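A-type flavoprotein (Giardia intestinalis, PDB 2Q9U) probably scavenges O2, as a flavodiiron oxidoreductase that passes electrons from a bound flavin mononucleotide to a mu-oxo-diiron site. Local coordinates at residues T157-P162 with I166-D171; T270-L275 with F382-E387; A314-T317 with M322-S325. All blocks are in the same frame, centred on the assembly; numbering follows the deposited sequence.

Contact 1 of 3, residues T157-P162 with I166-D171; sequences TFTYCP and ILFSND. With FEO (mu-oxo-diiron), chain G.
L167 CD1 packs against F158 CB at 3.7 Å and also reaches Y160 CB, so the leucine sits diagonally between two aromatic residues on one face of a β-hairpin in the metallo-β-lactamase-like domain. With CG anti to the backbone N (chi1 -178°), L167 turns its branches toward F158: CD1 meets CB and CD2 lies near the ring atom CD2. The F158 ring runs on along the partner strand, with S169 CB over one face near its rim and CE1 3.2 Å from S169 O. T159, C161, I166 and F168 line the other face, where the β-carbons of T159 and F168 pair up and those of C161 and I166 do likewise. T159 O lies at the edge of the F168 ring and takes a short bond from F168 N (2.6 Å); T159 N returns one to F168 O at 169°. C161 N binds I166 O at 2.8 Å, and I166 N returns a bond to C161 O. Toward the diiron end a water lies 2.8 Å from T157 O and 2.9 Å from N170 OD1 and can donate to either, though other acceptors compete. N170 has a positive phi, its side chain held by D55, and D171 follows to span the metals, OD1 on one iron and OD2 on the other, each at 2.0 Å. H85, E87, D89, H90, H152 and H230 complete the site. Strand 142-147, antiparallel to 157-161, flanks the hairpin through F158 and Y160; strand 225-228, parallel to 166-170, does so through L167 and S169.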
loop_
_atom_site.group_PDB
_atom_site.type_symbol
_atom_site.label_atom_id
_atom_site.label_comp_id
_atom_site.label_asym_id
_atom_site.label_seq_id
_atom_site.Cartn_x
_atom_site.Cartn_y
_atom_site.Cartn_z
ATOM N N THR A 157 21.961 24.942 -11.527
ATOM C CA THR A 157 22.118 26.222 -12.208
ATOM C C THR A 157 20.717 26.759 -12.480
ATOM O O THR A 157 19.782 25.957 -12.626
ATOM C CB THR A 157 22.833 26.013 -13.595
ATOM O OG1 THR A 157 23.927 25.081 -13.457
ATOM C CG2 THR A 157 23.354 27.341 -14.167
ATOM N N PHE A 158 20.573 28.087 -12.539
ATOM C CA PHE A 158 19.410 28.738 -13.156
ATOM C C PHE A 158 19.828 29.406 -14.481
ATOM O O PHE A 158 20.987 29.826 -14.640
ATOM C CB PHE A 158 18.847 29.876 -12.302
ATOM C CG PHE A 158 18.321 29.487 -10.943
ATOM C CD1 PHE A 158 18.016 28.155 -10.605
ATOM C CD2 PHE A 158 18.105 30.495 -9.986
ATOM C CE1 PHE A 158 17.502 27.847 -9.335
ATOM C CE2 PHE A 158 17.589 30.190 -8.707
ATOM C CZ PHE A 158 17.285 28.848 -8.393
ATOM N N THR A 159 18.884 29.519 -15.412
ATOM C CA THR A 159 19.115 30.253 -16.675
ATOM C C THR A 159 18.190 31.450 -16.726
ATOM O O THR A 159 16.993 31.371 -16.423
ATOM C CB THR A 159 18.955 29.342 -17.928
ATOM O OG1 THR A 159 19.872 28.259 -17.848
ATOM C CG2 THR A 159 19.215 30.108 -19.239
ATOM N N TYR A 160 18.755 32.597 -17.075
ATOM C CA TYR A 160 17.998 33.823 -17.034
ATOM C C TYR A 160 17.983 34.493 -18.416
ATOM O O TYR A 160 19.028 34.618 -19.054
ATOM C CB TYR A 160 18.585 34.754 -15.966
ATOM C CG TYR A 160 17.945 36.124 -16.003
ATOM C CD1 TYR A 160 16.608 36.296 -15.639
ATOM C CD2 TYR A 160 18.665 37.254 -16.436
ATOM C CE1 TYR A 160 15.991 37.554 -15.690
ATOM C CE2 TYR A 160 18.058 38.518 -16.469
ATOM C CZ TYR A 160 16.739 38.661 -16.098
ATOM O OH TYR A 160 16.124 39.895 -16.132
ATOM N N CYS A 161 16.803 34.893 -18.887
ATOM C CA CYS A 161 16.728 35.631 -20.140
ATOM C C CYS A 161 16.394 37.095 -19.856
ATOM O O CYS A 161 15.278 37.402 -19.451
ATOM C CB CYS A 161 15.693 35.001 -21.081
ATOM S SG CYS A 161 15.446 35.994 -22.623
ATOM N N PRO A 162 17.372 38.006 -20.061
ATOM C CA PRO A 162 17.180 39.422 -19.743
ATOM C C PRO A 162 16.119 40.139 -20.581
ATOM O O PRO A 162 15.493 41.063 -20.065
ATOM C CB PRO A 162 18.570 40.044 -20.008
ATOM C CG PRO A 162 19.523 38.893 -20.058
ATOM C CD PRO A 162 18.732 37.726 -20.563
ATOM N N ILE A 166 12.743 36.207 -17.980
ATOM C CA ILE A 166 12.408 34.823 -17.607
ATOM C C ILE A 166 13.521 34.195 -16.798
ATOM O O ILE A 166 14.687 34.196 -17.211
ATOM C CB ILE A 166 12.233 33.914 -18.833
ATOM C CG1 ILE A 166 11.222 34.470 -19.837
ATOM C CG2 ILE A 166 11.779 32.500 -18.397
ATOM C CD1 ILE A 166 11.476 33.931 -21.253
ATOM N N LEU A 167 13.160 33.599 -15.669
ATOM C CA LEU A 167 14.094 32.774 -14.941
ATOM C C LEU A 167 13.699 31.308 -15.165
ATOM O O LEU A 167 12.602 30.876 -14.753
ATOM C CB LEU A 167 14.053 33.120 -13.446
ATOM C CG LEU A 167 15.046 32.332 -12.584
ATOM C CD1 LEU A 167 16.495 32.694 -12.917
ATOM C CD2 LEU A 167 14.788 32.484 -11.071
ATOM N N PHE A 168 14.564 30.546 -15.810
ATOM C CA PHE A 168 14.352 29.085 -15.909
ATOM C C PHE A 168 15.015 28.498 -14.672
ATOM O O PHE A 168 16.255 28.408 -14.591
ATOM C CB PHE A 168 14.999 28.534 -17.185
ATOM C CG PHE A 168 14.373 29.050 -18.455
ATOM C CD1 PHE A 168 13.225 28.449 -18.980
ATOM C CD2 PHE A 168 14.948 30.112 -19.146
ATOM C CE1 PHE A 168 12.635 28.919 -20.165
ATOM C CE2 PHE A 168 14.382 30.578 -20.326
ATOM C CZ PHE A 168 13.226 29.991 -20.842
ATOM N N SER A 169 14.206 28.159 -13.675
ATOM C CA SER A 169 14.774 27.884 -12.352
ATOM C C SER A 169 15.050 26.404 -12.086
ATOM O O SER A 169 15.521 26.055 -11.020
ATOM C CB SER A 169 13.847 28.440 -11.259
ATOM O OG SER A 169 12.546 27.891 -11.414
ATOM N N ASN A 170 14.698 25.545 -13.035
ATOM C CA ASN A 170 14.923 24.097 -12.884
ATOM C C ASN A 170 14.197 23.605 -11.597
ATOM O O ASN A 170 13.006 23.897 -11.443
ATOM C CB ASN A 170 16.446 23.803 -12.940
ATOM C CG ASN A 170 16.771 22.325 -12.975
ATOM O OD1 ASN A 170 17.275 21.773 -12.000
ATOM N ND2 ASN A 170 16.480 21.679 -14.093
ATOM N N ASP A 171 14.870 22.897 -10.693
ATOM C CA ASP A 171 14.239 22.389 -9.478
ATOM C C ASP A 171 13.711 23.546 -8.628
ATOM O O ASP A 171 12.670 23.430 -7.928
ATOM C CB ASP A 171 15.228 21.578 -8.631
ATOM C CG ASP A 171 15.363 20.107 -9.076
ATOM O OD1 ASP A 171 14.451 19.517 -9.727
ATOM O OD2 ASP A 171 16.413 19.539 -8.732
HETATM FE FE1 FEO G . 14.153 17.574 -10.233
HETATM FE FE2 FEO G . 17.186 17.648 -8.578
HETATM O O FEO G . 15.922 17.060 -10.085
HETATM O O HOH W 1 19.232 23.702 -11.089
#

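Contact 2 of 3, residues T270-L275 with F382-E387; sequences THRMAL and FNYTEE. With FMN (flavin mononucleotide), chain F.
O1P of the FMN phosphate is gripped twice by T270, through OG1 at 2.7 Å and N at 2.9 Å, near the start of the helix whose R272 and M273 pack on Y384. This is the phosphate-binding end of the flavodoxin-like fold, where the first turn of helix 269-283 meets the anion; the helix end would probably favour its negative charge. T270 OG1 also receives A349 N, which fixes the hydroxyl. Two residues farther along the helix, R272 lays its aliphatic stem across the Y384 ring at about a right angle: CG stands over one face in a CH-pi contact, 3.8 Å from the centroid, while CB meets CE2 at 3.6 Å. N383 OD1 lies over the opposite face, offset toward the rim. Y384 turns its ring back to the helix because CG stands between its backbone N and carbonyl carbon (chi1 58°). M273 curls alongside, bent at chi2 and chi3, and reaches down to helix 386-409 at L388, L389 and A392. T385, at the N-cap of that helix, bonds through OG1 to L388 N, and F382 meets H115 and W153 of the third subunit. Beside Y384, M273 SD rests 3.9 Å from its CB.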
loop_
_atom_site.group_PDB
_atom_site.type_symbol
_atom_site.label_atom_id
_atom_site.label_comp_id
_atom_site.label_asym_id
_atom_site.label_seq_id
_atom_site.Cartn_x
_atom_site.Cartn_y
_atom_site.Cartn_z
ATOM N N THR A 270 0.612 5.113 23.875
ATOM C CA THR A 270 1.438 6.267 23.477
ATOM C C THR A 270 0.605 7.216 22.592
ATOM O O THR A 270 0.712 8.453 22.686
ATOM C CB THR A 270 2.754 5.868 22.755
ATOM O OG1 THR A 270 3.513 4.967 23.570
ATOM C CG2 THR A 270 3.616 7.108 22.489
ATOM N N HIS A 271 -0.217 6.626 21.729
ATOM C CA HIS A 271 -1.196 7.392 20.933
ATOM C C HIS A 271 -2.193 8.211 21.776
ATOM O O HIS A 271 -2.417 9.395 21.501
ATOM C CB HIS A 271 -1.949 6.479 19.971
ATOM C CG HIS A 271 -2.938 7.211 19.131
ATOM N ND1 HIS A 271 -2.599 7.791 17.928
ATOM C CD2 HIS A 271 -4.243 7.525 19.348
ATOM C CE1 HIS A 271 -3.658 8.404 17.427
ATOM N NE2 HIS A 271 -4.665 8.258 18.265
ATOM N N ARG A 272 -2.803 7.604 22.789
ATOM C CA ARG A 272 -3.748 8.337 23.648
ATOM C C ARG A 272 -3.066 9.483 24.422
ATOM O O ARG A 272 -3.633 10.568 24.563
ATOM C CB ARG A 272 -4.454 7.412 24.638
ATOM C CG ARG A 272 -5.482 8.138 25.541
ATOM C CD ARG A 272 -6.716 8.511 24.724
ATOM N NE ARG A 272 -7.669 9.415 25.395
ATOM C CZ ARG A 272 -7.509 10.731 25.570
ATOM N NH1 ARG A 272 -6.394 11.359 25.200
ATOM N NH2 ARG A 272 -8.474 11.420 26.156
ATOM N N MET A 273 -1.856 9.244 24.904
ATOM C CA MET A 273 -1.116 10.318 25.567
ATOM C C MET A 273 -0.813 11.444 24.577
ATOM O O MET A 273 -0.856 12.640 24.936
ATOM C CB MET A 273 0.167 9.804 26.178
ATOM C CG MET A 273 -0.060 8.891 27.341
ATOM S SD MET A 273 -0.430 9.848 28.810
ATOM C CE MET A 273 1.262 10.287 29.250
ATOM N N ALA A 274 -0.501 11.062 23.334
ATOM C CA ALA A 274 -0.272 12.039 22.263
ATOM C C ALA A 274 -1.472 12.926 22.074
ATOM O O ALA A 274 -1.312 14.142 21.891
ATOM C CB ALA A 274 0.091 11.343 20.925
ATOM N N LEU A 275 -2.678 12.343 22.116
ATOM C CA LEU A 275 -3.892 13.150 21.942
ATOM C C LEU A 275 -4.069 14.176 23.076
ATOM O O LEU A 275 -4.506 15.305 22.850
ATOM C CB LEU A 275 -5.146 12.254 21.829
ATOM C CG LEU A 275 -5.331 11.445 20.536
ATOM C CD1 LEU A 275 -6.458 10.410 20.722
ATOM C CD2 LEU A 275 -5.635 12.386 19.343
ATOM N N PHE A 382 3.331 0.467 30.610
ATOM C CA PHE A 382 2.186 -0.213 30.035
ATOM C C PHE A 382 0.972 0.619 29.669
ATOM O O PHE A 382 0.568 0.604 28.552
ATOM C CB PHE A 382 1.820 -1.463 30.800
ATOM C CG PHE A 382 2.675 -2.617 30.475
ATOM C CD1 PHE A 382 2.763 -3.076 29.185
ATOM C CD2 PHE A 382 3.429 -3.212 31.440
ATOM C CE1 PHE A 382 3.565 -4.081 28.882
ATOM C CE2 PHE A 382 4.234 -4.265 31.120
ATOM C CZ PHE A 382 4.303 -4.695 29.844
ATOM N N ASN A 383 0.419 1.329 30.629
ATOM C CA ASN A 383 -0.828 2.024 30.428
ATOM C C ASN A 383 -0.890 3.426 31.016
ATOM O O ASN A 383 -0.200 3.712 31.928
ATOM C CB ASN A 383 -1.883 1.131 31.024
ATOM C CG ASN A 383 -3.255 1.440 30.543
ATOM O OD1 ASN A 383 -3.470 2.256 29.701
ATOM N ND2 ASN A 383 -4.198 0.746 31.089
ATOM N N TYR A 384 -1.690 4.294 30.418
ATOM C CA TYR A 384 -1.915 5.649 30.916
ATOM C C TYR A 384 -3.010 5.612 32.001
ATOM O O TYR A 384 -3.723 4.605 32.148
ATOM C CB TYR A 384 -2.325 6.591 29.766
ATOM C CG TYR A 384 -3.574 6.144 29.045
ATOM C CD1 TYR A 384 -4.849 6.466 29.540
ATOM C CD2 TYR A 384 -3.485 5.383 27.874
ATOM C CE1 TYR A 384 -5.989 6.045 28.896
ATOM C CE2 TYR A 384 -4.616 4.955 27.232
ATOM C CZ TYR A 384 -5.869 5.287 27.748
ATOM O OH TYR A 384 -7.005 4.865 27.114
ATOM N N THR A 385 -3.118 6.711 32.746
ATOM C CA THR A 385 -4.176 6.951 33.728
ATOM C C THR A 385 -4.677 8.353 33.483
ATOM O O THR A 385 -4.018 9.111 32.788
ATOM C CB THR A 385 -3.627 6.934 35.159
ATOM O OG1 THR A 385 -2.554 7.879 35.282
ATOM C CG2 THR A 385 -3.127 5.555 35.521
ATOM N N GLU A 386 -5.825 8.713 34.046
ATOM C CA GLU A 386 -6.233 10.120 34.013
ATOM C C GLU A 386 -5.168 11.110 34.483
ATOM O O GLU A 386 -5.062 12.200 33.927
ATOM C CB GLU A 386 -7.518 10.339 34.783
ATOM C CG GLU A 386 -8.728 9.935 33.963
ATOM C CD GLU A 386 -9.984 10.599 34.441
ATOM O OE1 GLU A 386 -10.103 10.833 35.662
ATOM O OE2 GLU A 386 -10.850 10.898 33.597
ATOM N N GLU A 387 -4.387 10.735 35.494
ATOM C CA GLU A 387 -3.329 11.609 35.999
ATOM C C GLU A 387 -2.240 11.818 34.948
ATOM O O GLU A 387 -1.751 12.942 34.784
ATOM C CB GLU A 387 -2.719 11.051 37.290
HETATM N N1 FMN F . 9.190 -2.861 26.686
HETATM C C2 FMN F . 10.447 -2.596 27.144
HETATM O O2 FMN F . 10.592 -1.930 28.183
HETATM N N3 FMN F . 11.544 -3.095 26.470
HETATM C C4 FMN F . 11.402 -3.832 25.305
HETATM O O4 FMN F . 12.422 -4.125 24.684
HETATM C C4A FMN F . 10.109 -4.098 24.818
HETATM N N5 FMN F . 9.891 -4.860 23.675
HETATM C C5A FMN F . 8.587 -5.100 23.254
HETATM C C6 FMN F . 8.352 -5.861 22.104
HETATM C C7 FMN F . 7.042 -6.111 21.657
HETATM C C7M FMN F . 6.848 -7.101 20.539
HETATM C C8 FMN F . 5.953 -5.605 22.366
HETATM C C8M FMN F . 4.539 -5.757 21.864
HETATM C C9 FMN F . 6.184 -4.850 23.515
HETATM C C9A FMN F . 7.492 -4.592 23.966
HETATM N N10 FMN F . 7.716 -3.827 25.108
HETATM C C10 FMN F . 9.007 -3.607 25.541
HETATM C "C1'" FMN F . 6.587 -3.255 25.913
HETATM C "C2'" FMN F . 5.967 -2.025 25.255
HETATM O "O2'" FMN F . 6.858 -0.912 25.236
HETATM C "C3'" FMN F . 4.657 -1.778 26.007
HETATM O "O3'" FMN F . 3.739 -2.773 25.581
HETATM C "C4'" FMN F . 4.032 -0.419 25.770
HETATM O "O4'" FMN F . 2.980 -0.219 26.704
HETATM C "C5'" FMN F . 3.451 -0.298 24.366
HETATM O "O5'" FMN F . 3.086 1.051 24.133
HETATM P P FMN F . 1.896 1.353 23.120
HETATM O O1P FMN F . 2.008 2.830 22.784
HETATM O O2P FMN F . 2.102 0.486 21.911
HETATM O O3P FMN F . 0.543 1.046 23.741
#

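Contact 3 of 3, residues A314-T317 with M322-S325; sequences ASPT and MMPS. With FMN (flavin mononucleotide), chain F; NO3 (nitrate ion), chain D.
S315 OG ties the two segments together: it accepts M323 N at 2.9 Å, nearly straight at 167°, and donates to P316 O at 2.7 Å. The loop belongs to the flavodoxin-like fold: it follows the C-terminal end of 310-314, the central strand of the parallel sheet, where FMN binds, and leads into helix 324-336. With chi1 at 171°, S315 OG extends to the backbone N of M323, the N-cap residue of that helix, and M323 CG also comes within 3.3 Å of OG. The extended chi2 of M323 (-177°) carries its SD to 3.7 Å from P316 CG, the two side chains crossing obliquely; M266 flanks both. The same loop places P316 and T317 beside the cofactor: P316 CB lies 3.3 Å from FMN O5', T317 O accepts FMN O2' at 2.9 Å, and T317 CG2 packs by the flavin at N3. Farther out, T317 OG1 is bonded to the backbone N of R355 and A356. M322 leads its side chain away to helix 356-367, while its carbonyl oxygen accepts N331 ND2 of the third subunit. At the helix start a nitrate, probably from the crystallisation liquor, takes S325 N on its O3 at 2.9 Å.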
loop_
_atom_site.group_PDB
_atom_site.type_symbol
_atom_site.label_atom_id
_atom_site.label_comp_id
_atom_site.label_asym_id
_atom_site.label_seq_id
_atom_site.Cartn_x
_atom_site.Cartn_y
_atom_site.Cartn_z
ATOM N N ALA A 314 7.560 10.525 19.643
ATOM C CA ALA A 314 7.152 9.547 20.640
ATOM C C ALA A 314 7.190 8.147 20.071
ATOM O O ALA A 314 6.944 7.947 18.890
ATOM C CB ALA A 314 5.770 9.871 21.158
ATOM N N SER A 315 7.490 7.194 20.944
ATOM C CA SER A 315 7.487 5.776 20.591
ATOM C C SER A 315 7.463 4.943 21.869
ATOM O O SER A 315 8.122 5.312 22.845
ATOM C CB SER A 315 8.770 5.426 19.803
ATOM O OG SER A 315 8.906 4.034 19.610
ATOM N N PRO A 316 6.747 3.794 21.853
ATOM C CA PRO A 316 7.047 2.805 22.894
ATOM C C PRO A 316 8.420 2.197 22.707
ATOM O O PRO A 316 9.029 2.302 21.621
ATOM C CB PRO A 316 5.941 1.738 22.702
ATOM C CG PRO A 316 5.538 1.849 21.281
ATOM C CD PRO A 316 5.643 3.361 20.982
ATOM N N THR A 317 8.940 1.587 23.775
ATOM C CA THR A 317 10.177 0.834 23.673
ATOM C C THR A 317 9.888 -0.485 22.948
ATOM O O THR A 317 9.005 -1.263 23.343
ATOM C CB THR A 317 10.839 0.608 25.060
ATOM O OG1 THR A 317 11.258 1.877 25.598
ATOM C CG2 THR A 317 12.083 -0.281 24.930
ATOM N N MET A 322 13.800 2.669 20.161
ATOM C CA MET A 322 12.566 3.246 19.602
ATOM C C MET A 322 12.092 2.395 18.425
ATOM O O MET A 322 12.852 1.605 17.878
ATOM C CB MET A 322 12.798 4.691 19.125
ATOM C CG MET A 322 13.750 4.759 17.913
ATOM S SD MET A 322 14.071 6.438 17.341
ATOM C CE MET A 322 15.350 6.985 18.518
ATOM N N MET A 323 10.835 2.559 18.037
ATOM C CA MET A 323 10.316 1.820 16.873
ATOM C C MET A 323 11.088 2.244 15.610
ATOM O O MET A 323 11.447 3.431 15.482
ATOM C CB MET A 323 8.813 2.037 16.729
ATOM C CG MET A 323 8.007 1.346 17.872
ATOM S SD MET A 323 6.216 1.518 17.687
ATOM C CE MET A 323 5.938 0.404 16.300
ATOM N N PRO A 324 11.379 1.271 14.685
ATOM C CA PRO A 324 12.133 1.551 13.459
ATOM C C PRO A 324 11.543 2.716 12.658
ATOM O O PRO A 324 12.305 3.506 12.093
ATOM C CB PRO A 324 12.011 0.230 12.667
ATOM C CG PRO A 324 11.898 -0.839 13.771
ATOM C CD PRO A 324 11.001 -0.160 14.783
ATOM N N SER A 325 10.206 2.833 12.609
ATOM C CA SER A 325 9.544 3.913 11.829
ATOM C C SER A 325 9.919 5.312 12.365
ATOM O O SER A 325 10.109 6.296 11.596
ATOM C CB SER A 325 8.026 3.730 11.833
ATOM O OG SER A 325 7.523 3.783 13.167
HETATM N N1 FMN F . 9.190 -2.861 26.686
HETATM C C2 FMN F . 10.447 -2.596 27.144
HETATM O O2 FMN F . 10.592 -1.930 28.183
HETATM N N3 FMN F . 11.544 -3.095 26.470
HETATM C C4 FMN F . 11.402 -3.832 25.305
HETATM O O4 FMN F . 12.422 -4.125 24.684
HETATM C C4A FMN F . 10.109 -4.098 24.818
HETATM N N5 FMN F . 9.891 -4.860 23.675
HETATM C C5A FMN F . 8.587 -5.100 23.254
HETATM C C6 FMN F . 8.352 -5.861 22.104
HETATM C C7 FMN F . 7.042 -6.111 21.657
HETATM C C7M FMN F . 6.848 -7.101 20.539
HETATM C C8 FMN F . 5.953 -5.605 22.366
HETATM C C8M FMN F . 4.539 -5.757 21.864
HETATM C C9 FMN F . 6.184 -4.850 23.515
HETATM C C9A FMN F . 7.492 -4.592 23.966
HETATM N N10 FMN F . 7.716 -3.827 25.108
HETATM C C10 FMN F . 9.007 -3.607 25.541
HETATM C "C1'" FMN F . 6.587 -3.255 25.913
HETATM C "C2'" FMN F . 5.967 -2.025 25.255
HETATM O "O2'" FMN F . 6.858 -0.912 25.236
HETATM C "C3'" FMN F . 4.657 -1.778 26.007
HETATM O "O3'" FMN F . 3.739 -2.773 25.581
HETATM C "C4'" FMN F . 4.032 -0.419 25.770
HETATM O "O4'" FMN F . 2.980 -0.219 26.704
HETATM C "C5'" FMN F . 3.451 -0.298 24.366
HETATM O "O5'" FMN F . 3.086 1.051 24.133
HETATM P P FMN F . 1.896 1.353 23.120
HETATM O O1P FMN F . 2.008 2.830 22.784
HETATM O O2P FMN F . 2.102 0.486 21.911
HETATM O O3P FMN F . 0.543 1.046 23.741
HETATM N N NO3 D . 7.818 -0.153 12.674
HETATM O O1 NO3 D . 8.156 -0.171 11.310
HETATM O O2 NO3 D . 7.102 -1.212 13.227
HETATM O O3 NO3 D . 8.160 0.925 13.482
#

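Contacts 2 and 3 share one FMN: contact 2 grips its phosphate, and contact 3 runs beside the phosphate ester, ribityl chain and flavin. They touch directly, T270 OG1 against P316 CD at 3.7 Å and T270 CG2 against A314 CB at 3.7 Å, with centres about 15 Å apart. Contact 1 belongs to the other domain and the iron site; its nearest atoms are about 34 Å from contact 2 and about 25 Å from contact 3. Yet the side chain of N170 in contact 1 is about 11 Å from a bound FMN, consistent with the family's head-to-tail pairing, in which the flavin of one subunit faces the diiron site of another.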